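Local structure of 11S globulin subunit beta (Cucurbita maxima, 2E9Q) at residues L32-P37 with S365-E370; Y107-R112 with D123-I128; A349-A354 with G393-A398. The protein serves as a seed storage protein, an 11S globulin that acts as a nutrient reservoir and assembles into hexamers. All coordinates share one frame; numbering follows the deposited sequence. Where two conformers were deposited one is given.

Contact 3 is buried, contacts 1 and 2 only partly. Contacts 1 and 3 belong together: their centres lie about 14 Å apart, and both reach the sheet that holds strands 353-359 and 365-372. They meet where Glu370 hydrogen-bonds Asn353. Contact 2 stands apart, its centre about 48 Å from that of contact 1 and on the opposite side of the chain's centre, at an interface with another subunit. The chemistry follows the place. Contact 1 is mostly apolar, with one backbone bond. Contact 2 is a weakly bonded strand pair with an aromatic flank. Contact 3 combines a beta bulge, a buried phenylalanine and an ion pair.

Contact 1. Residues L32-P37 with S365-E370; sequences LRAQDP and SVFDGE
The backbone N of Leu32 donates to Val366 O at 2.8 Å. The bond lies almost in line with the carbonyl, at 165° measured at the oxygen, but is bent at the hydrogen. It ties the loop leading into strand 39-43 to strand 365-372, part of the second cupin unit of this two-cupin protein. The touching parts run in nearly the same direction, 10° apart. No other hydrogen bond joins the two segments, and the remaining contact is largely apolar. The Leu32 and Val366 side chains meet at an oblique angle, with CD1 of Leu32 3.8 Å from CG2 of Val366. Leu377 and Val358 also touch Leu32, which is buried.

Phe367 carries most of the rest. CG stands anti to the backbone N (chi1 -178°), which lays the ring alongside the loop backbone. Phe367 CB packs on Leu32 CB at 3.9 Å. At the ring edge, CD2 comes within 3.3 Å of Leu32 O, which lies in the plane of the ring. This places the slightly positive C-H rim against a carbonyl oxygen. CE2 is 3.7 Å from Ala34 N. Val356 and Leu377 of neighbouring strands also pack on the Phe367 side chain. A serine at Phe367 would probably open a gap between Leu32, Ala34 and Leu377 and leave Leu32 O without its aromatic neighbour. The carboxylate of Glu370 serves another partner, with OE2 hydrogen-bonded to Asn353 ND2. Its backbone serves the contact instead: Glu370 O lies in the plane of the Phe367 ring and 3.6 Å from Ala34 CB.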
# COMPACT_ATOMS: atom_id res chain seq x y z
N LEU A 32 22.96 6.91 11.74
CA LEU A 32 23.05 7.05 10.29
C LEU A 32 24.52 7.16 9.90
O LEU A 32 25.34 7.64 10.69
CB LEU A 32 22.30 8.29 9.82
CG LEU A 32 20.86 8.47 10.29
CD1 LEU A 32 20.31 9.79 9.78
CD2 LEU A 32 20.00 7.30 9.80
N ARG A 33 24.86 6.74 8.69
CA ARG A 33 26.24 6.82 8.25
C ARG A 33 26.37 7.40 6.85
O ARG A 33 25.49 7.20 6.00
CB ARG A 33 26.87 5.43 8.29
CG ARG A 33 26.75 4.76 9.67
CD ARG A 33 27.34 3.35 9.71
NE ARG A 33 26.72 2.44 8.74
CZ ARG A 33 27.04 1.16 8.62
NH1 ARG A 33 26.43 0.40 7.71
NH2 ARG A 33 27.96 0.62 9.41
N ALA A 34 27.45 8.15 6.62
CA ALA A 34 27.72 8.69 5.29
C ALA A 34 28.32 7.46 4.62
O ALA A 34 29.44 7.08 4.93
CB ALA A 34 28.74 9.80 5.38
N GLN A 35 27.57 6.82 3.73
CA GLN A 35 28.02 5.60 3.07
C GLN A 35 28.72 5.69 1.71
O GLN A 35 28.36 6.50 0.86
CB GLN A 35 26.83 4.66 2.87
CG GLN A 35 25.93 4.46 4.06
CD GLN A 35 24.64 3.76 3.67
OE1 GLN A 35 24.66 2.66 3.12
NE2 GLN A 35 23.50 4.41 3.94
N ASP A 36 29.69 4.81 1.52
CA ASP A 36 30.42 4.71 0.28
C ASP A 36 30.00 3.38 -0.32
O ASP A 36 29.48 2.52 0.39
CB ASP A 36 31.93 4.72 0.52
CG ASP A 36 32.51 6.12 0.56
OD1 ASP A 36 32.84 6.60 1.66
OD2 ASP A 36 32.62 6.75 -0.51
N PRO A 37 30.22 3.18 -1.63
CA PRO A 37 29.83 1.90 -2.23
C PRO A 37 30.58 0.82 -1.48
O PRO A 37 31.65 1.08 -0.93
CB PRO A 37 30.30 2.03 -3.68
CG PRO A 37 30.27 3.48 -3.93
CD PRO A 37 30.83 4.06 -2.64
N SER A 365 20.94 13.32 18.37
CA SER A 365 21.70 13.45 17.15
C SER A 365 21.91 12.03 16.63
O SER A 365 22.50 11.20 17.32
CB SER A 365 23.03 14.12 17.45
OG SER A 365 23.87 14.16 16.31
N VAL A 366 21.40 11.72 15.44
CA VAL A 366 21.57 10.39 14.87
C VAL A 366 22.63 10.40 13.78
O VAL A 366 22.96 9.37 13.17
CB VAL A 366 20.24 9.83 14.33
CG1 VAL A 366 19.31 9.54 15.51
CG2 VAL A 366 19.59 10.84 13.36
N PHE A 367 23.16 11.59 13.53
CA PHE A 367 24.25 11.79 12.59
C PHE A 367 24.80 13.17 12.86
O PHE A 367 24.04 14.13 13.06
CB PHE A 367 23.84 11.68 11.13
CG PHE A 367 25.00 11.85 10.17
CD1 PHE A 367 25.28 13.09 9.59
CD2 PHE A 367 25.84 10.79 9.88
CE1 PHE A 367 26.39 13.27 8.74
CE2 PHE A 367 26.95 10.94 9.04
CZ PHE A 367 27.23 12.19 8.47
N ASP A 368 26.12 13.26 12.88
CA ASP A 368 26.81 14.52 13.12
C ASP A 368 28.21 14.34 12.55
O ASP A 368 29.10 13.82 13.22
CB ASP A 368 26.87 14.81 14.62
CG ASP A 368 27.59 16.11 14.94
OD1 ASP A 368 27.73 16.96 14.03
OD2 ASP A 368 27.99 16.30 16.11
N GLY A 369 28.38 14.76 11.30
CA GLY A 369 29.67 14.63 10.67
C GLY A 369 29.70 15.17 9.26
O GLY A 369 28.89 16.01 8.89
N GLU A 370 30.65 14.68 8.48
CA GLU A 370 30.83 15.12 7.11
C GLU A 370 30.26 14.16 6.08
O GLU A 370 30.15 12.97 6.32
CB GLU A 370 32.32 15.30 6.80
CG GLU A 370 33.00 16.43 7.54
CD GLU A 370 32.48 17.78 7.12
OE1 GLU A 370 31.70 18.38 7.90
OE2 GLU A 370 32.84 18.25 6.01

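Contact 2. Residues Y107-R112 with D123-I128; sequences YQTDLR and DQHQKI
Tyr107 buries the most surface in this contact, and Thr109 and His125 follow. Tyr107 and Thr109 lie on one strand of a beta hairpin and His125 on the other. Strands 107-109 and 123-125 run antiparallel, though splayed, with 144° between their directions. His125 N donates to Tyr107 O at 2.7 Å. Thr109 N donates to Asp123 O at 2.8 Å. Between these bonds Gln108 and Gln124 form a non-hydrogen-bonded pair, and their side chains lie alongside each other on the other face of the pair.

The Tyr107 ring leans over the chain beyond the second strand. Lys127 runs beside it in the same direction, and its CB sits over one ring face, 4.1 Å from the centroid, in a CH-pi contact. Farther out, Lys127 CE reaches 3.1 Å from Tyr107 OH. A bend at chi3 (-68°) helps to keep the lysine chain close to the phenol.

Thr109 and His125 cross at about a right angle, and the methyl CG2 lies at the edge of the imidazole. The modelled approach there is too tight to be trusted in detail. The contact buries His125 NE2, which has no partner in the model. Met419 of the third subunit packs on the same histidine. That subunit also takes up the carboxylate of Asp123: OD2 meets Lys440 and Tyr441 of the third subunit. The hairpin therefore lies at a subunit interface. Asp123 O has two donors, since Thr109 OG1 adds a second bond at 3.2 Å, arriving from above the carbonyl plane.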
# COMPACT_ATOMS: atom_id res chain seq x y z
N TYR A 107 10.02 3.22 -35.26
CA TYR A 107 10.82 4.23 -35.94
C TYR A 107 11.65 3.53 -37.01
O TYR A 107 12.11 2.40 -36.80
CB TYR A 107 11.74 4.95 -34.96
CG TYR A 107 11.07 6.01 -34.11
CD1 TYR A 107 10.15 5.67 -33.13
CD2 TYR A 107 11.35 7.36 -34.31
CE1 TYR A 107 9.52 6.65 -32.36
CE2 TYR A 107 10.74 8.35 -33.55
CZ TYR A 107 9.82 7.99 -32.57
OH TYR A 107 9.21 8.97 -31.82
N GLN A 108 11.86 4.20 -38.14
CA GLN A 108 12.62 3.61 -39.24
C GLN A 108 13.91 4.39 -39.52
O GLN A 108 13.86 5.54 -39.96
CB GLN A 108 11.73 3.57 -40.50
CG GLN A 108 10.39 2.85 -40.29
CD GLN A 108 9.37 3.10 -41.41
OE1 GLN A 108 8.26 2.54 -41.40
NE2 GLN A 108 9.73 3.94 -42.38
N THR A 109 15.06 3.77 -39.26
CA THR A 109 16.34 4.42 -39.49
C THR A 109 16.64 4.46 -40.98
O THR A 109 16.99 3.44 -41.59
CB THR A 109 17.52 3.70 -38.78
OG1 THR A 109 17.31 2.28 -38.81
CG2 THR A 109 17.66 4.18 -37.35
N ASP A 110 16.51 5.66 -41.55
CA ASP A 110 16.72 5.93 -42.97
C ASP A 110 17.90 5.22 -43.63
O ASP A 110 18.73 4.59 -42.97
CB ASP A 110 16.87 7.43 -43.19
CG ASP A 110 16.80 8.21 -41.89
OD1 ASP A 110 15.69 8.36 -41.33
OD2 ASP A 110 17.87 8.66 -41.42
N LEU A 111 17.97 5.38 -44.95
CA LEU A 111 19.02 4.78 -45.76
C LEU A 111 20.29 5.61 -45.75
O LEU A 111 20.39 6.63 -45.06
CB LEU A 111 18.53 4.61 -47.20
CG LEU A 111 17.13 4.01 -47.37
CD1 LEU A 111 16.89 3.69 -48.84
CD2 LEU A 111 16.99 2.76 -46.51
N ARG A 112 21.28 5.16 -46.52
CA ARG A 112 22.57 5.84 -46.62
C ARG A 112 22.89 6.17 -48.08
O ARG A 112 22.13 5.81 -48.99
CB ARG A 112 23.67 4.96 -46.03
CG ARG A 112 23.57 4.74 -44.52
CD ARG A 112 24.54 3.67 -44.03
NE ARG A 112 25.93 3.94 -44.42
CZ ARG A 112 26.63 5.01 -44.03
NH1 ARG A 112 26.08 5.91 -43.23
NH2 ARG A 112 27.88 5.16 -44.45
N ASP A 123 16.05 0.01 -40.86
CA ASP A 123 15.78 -0.74 -39.64
C ASP A 123 14.60 -0.11 -38.89
O ASP A 123 14.39 1.10 -38.94
CB ASP A 123 17.03 -0.73 -38.75
CG ASP A 123 16.83 -1.47 -37.43
OD1 ASP A 123 17.42 -1.04 -36.41
OD2 ASP A 123 16.10 -2.49 -37.41
N GLN A 124 13.82 -0.94 -38.21
CA GLN A 124 12.69 -0.43 -37.44
C GLN A 124 13.03 -0.62 -35.96
O GLN A 124 13.39 -1.72 -35.55
CB GLN A 124 11.42 -1.21 -37.80
CG GLN A 124 10.15 -0.61 -37.25
CD GLN A 124 8.92 -1.13 -37.98
OE1 GLN A 124 8.56 -2.31 -37.86
NE2 GLN A 124 8.26 -0.25 -38.74
N HIS A 125 12.91 0.44 -35.16
CA HIS A 125 13.25 0.36 -33.74
C HIS A 125 12.67 1.50 -32.89
O HIS A 125 12.08 2.45 -33.39
CB HIS A 125 14.76 0.39 -33.58
CG HIS A 125 15.36 1.67 -34.04
ND1 HIS A 125 15.08 2.88 -33.44
CD2 HIS A 125 16.16 1.96 -35.10
CE1 HIS A 125 15.67 3.85 -34.11
NE2 HIS A 125 16.34 3.32 -35.12
N GLN A 126 12.90 1.38 -31.58
CA GLN A 126 12.47 2.34 -30.56
C GLN A 126 13.09 3.71 -30.76
O GLN A 126 14.11 3.84 -31.42
CB GLN A 126 12.91 1.82 -29.18
CG GLN A 126 14.42 1.65 -29.08
CD GLN A 126 14.90 0.88 -27.85
OE1 GLN A 126 16.00 0.34 -27.85
NE2 GLN A 126 14.07 0.83 -26.82
N LYS A 127 12.47 4.73 -30.18
CA LYS A 127 12.99 6.08 -30.27
C LYS A 127 14.36 6.10 -29.61
O LYS A 127 14.59 5.41 -28.62
CB LYS A 127 12.06 7.05 -29.53
CG LYS A 127 12.62 8.45 -29.34
CD LYS A 127 11.76 9.27 -28.38
CE LYS A 127 10.40 9.59 -28.98
NZ LYS A 127 9.52 10.32 -28.01
N ILE A 128 15.27 6.89 -30.16
CA ILE A 128 16.61 7.01 -29.59
C ILE A 128 16.58 8.29 -28.78
O ILE A 128 16.50 9.39 -29.33
CB ILE A 128 17.68 7.11 -30.68
CG1 ILE A 128 17.74 5.79 -31.47
CG2 ILE A 128 19.03 7.43 -30.06
CD1 ILE A 128 18.19 4.59 -30.65

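Contact 3. Residues A349-A354 with G393-A398; sequences ATRGNA and GFEWIA
Residues 349-351 pair antiparallel with strand 393-400 through a classic beta bulge, in which Thr350 and Arg351 both face Glu395, and the chain then turns a corner at Arg351 and Gly352 into strand 353-359, where one sheet of this cupin unit gives way to the other.

Phe394 fills the angle of the corner. With chi1 near -177°, its ring extends away from its own N and comes to lie between the two arms. Ala354 CB sits over one face in a CH-pi contact, 3.6 Å from the centroid and offset toward the rim. Ala349 CB reaches the ring obliquely, 3.6 Å from CE2. Met347 and Val371 also touch the Phe394 side chain. Gly352 lets the chain turn beside this ring: its phi is positive, and a CB there would run into Gly393 O. Past the corner, Asn353 N bonds that same oxygen. Farther along the strand, the Trp396 side chain lies about 4 Å from that of Lys387, a residue of the magnesium site.

Arg351 and Glu395 share the other face of the pair. The bulge sets them side by side: Glu395 O accepts Thr350 N at 2.7 Å and Arg351 N at 3.2 Å, both from the same face of the carbonyl plane, and Glu395 N returns a bond to Arg351 O. Arg351 bends at chi3 (52°), and the two side chains form a salt bridge. Glu395 was deposited in two conformers; in the one given, the guanidinium and carboxylate planes stand 87° apart. The modelled approach of Arg351 NH2 to OE2 is very short, so the exact geometry is doubtful. Arg351 NH1 also bonds Arg392 O. The pairing implies that the buried glutamate probably keeps its negative charge, balanced by the exposed Arg351.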
# COMPACT_ATOMS: atom_id res chain seq x y z
N ALA A 349 26.17 12.98 -2.65
CA ALA A 349 26.98 14.17 -2.85
C ALA A 349 27.71 14.12 -4.19
O ALA A 349 28.49 13.20 -4.45
CB ALA A 349 27.98 14.31 -1.71
N THR A 350 27.45 15.10 -5.06
CA THR A 350 28.09 15.12 -6.38
C THR A 350 29.38 15.92 -6.38
O THR A 350 30.21 15.75 -7.27
CB THR A 350 27.16 15.70 -7.46
OG1 THR A 350 26.70 16.99 -7.05
CG2 THR A 350 25.96 14.79 -7.68
N ARG A 351 29.56 16.78 -5.39
CA ARG A 351 30.79 17.57 -5.32
C ARG A 351 30.95 18.26 -3.98
O ARG A 351 29.97 18.58 -3.31
CB ARG A 351 30.79 18.64 -6.42
CG ARG A 351 31.93 18.50 -7.42
CD ARG A 351 32.16 19.84 -8.08
NE ARG A 351 32.32 20.84 -7.04
CZ ARG A 351 31.67 21.99 -7.01
NH1 ARG A 351 31.87 22.84 -6.00
NH2 ARG A 351 30.82 22.30 -7.98
N GLY A 352 32.19 18.51 -3.59
CA GLY A 352 32.44 19.19 -2.34
C GLY A 352 32.21 18.34 -1.10
O GLY A 352 32.28 17.11 -1.14
N ASN A 353 31.93 19.01 0.01
CA ASN A 353 31.67 18.31 1.25
C ASN A 353 30.92 19.27 2.14
O ASN A 353 30.88 20.46 1.87
CB ASN A 353 32.98 17.86 1.92
CG ASN A 353 33.80 19.03 2.45
OD1 ASN A 353 34.59 19.62 1.72
ND2 ASN A 353 33.60 19.36 3.73
N ALA A 354 30.32 18.75 3.20
CA ALA A 354 29.56 19.59 4.10
C ALA A 354 29.40 18.92 5.45
O ALA A 354 29.54 17.71 5.58
CB ALA A 354 28.19 19.86 3.51
N GLY A 393 32.44 24.37 -1.11
CA GLY A 393 31.03 24.33 -1.43
C GLY A 393 30.55 22.88 -1.36
O GLY A 393 31.37 21.97 -1.20
N PHE A 394 29.25 22.67 -1.49
CA PHE A 394 28.66 21.32 -1.43
C PHE A 394 27.54 21.23 -2.45
O PHE A 394 26.70 22.13 -2.55
CB PHE A 394 28.14 21.04 -0.02
CG PHE A 394 27.59 19.66 0.16
CD1 PHE A 394 26.25 19.47 0.47
CD2 PHE A 394 28.42 18.55 0.10
CE1 PHE A 394 25.74 18.19 0.71
CE2 PHE A 394 27.93 17.27 0.34
CZ PHE A 394 26.59 17.09 0.65
N GLU A 395 27.52 20.12 -3.19
CA GLU A 395 26.56 19.90 -4.26
C GLU A 395 26.02 18.46 -4.23
O GLU A 395 26.78 17.51 -4.02
CB GLU A 395 27.19 20.22 -5.61
CG GLU A 395 27.19 21.71 -5.90
CD GLU A 395 28.15 22.11 -7.01
OE1 GLU A 395 28.11 21.49 -8.09
OE2 GLU A 395 28.92 23.06 -6.80
N TRP A 396 24.72 18.30 -4.48
CA TRP A 396 24.14 16.96 -4.42
C TRP A 396 22.84 16.74 -5.18
O TRP A 396 22.20 17.67 -5.68
CB TRP A 396 23.85 16.62 -2.95
CG TRP A 396 22.66 17.34 -2.44
CD1 TRP A 396 21.37 16.89 -2.42
CD2 TRP A 396 22.61 18.69 -1.96
NE1 TRP A 396 20.52 17.86 -1.96
CE2 TRP A 396 21.25 18.99 -1.67
CE3 TRP A 396 23.57 19.69 -1.75
CZ2 TRP A 396 20.84 20.23 -1.18
CZ3 TRP A 396 23.17 20.93 -1.27
CH2 TRP A 396 21.81 21.19 -0.99
N ILE A 397 22.45 15.47 -5.21
CA ILE A 397 21.19 15.04 -5.80
C ILE A 397 20.53 14.19 -4.70
O ILE A 397 21.10 13.20 -4.22
CB ILE A 397 21.39 14.19 -7.08
CG1 ILE A 397 20.03 13.81 -7.64
CG2 ILE A 397 22.19 12.95 -6.79
CD1 ILE A 397 19.19 15.01 -8.02
N ALA A 398 19.33 14.60 -4.30
CA ALA A 398 18.59 13.91 -3.26
C ALA A 398 17.33 13.23 -3.79
O ALA A 398 16.38 13.90 -4.20
CB ALA A 398 18.20 14.90 -2.18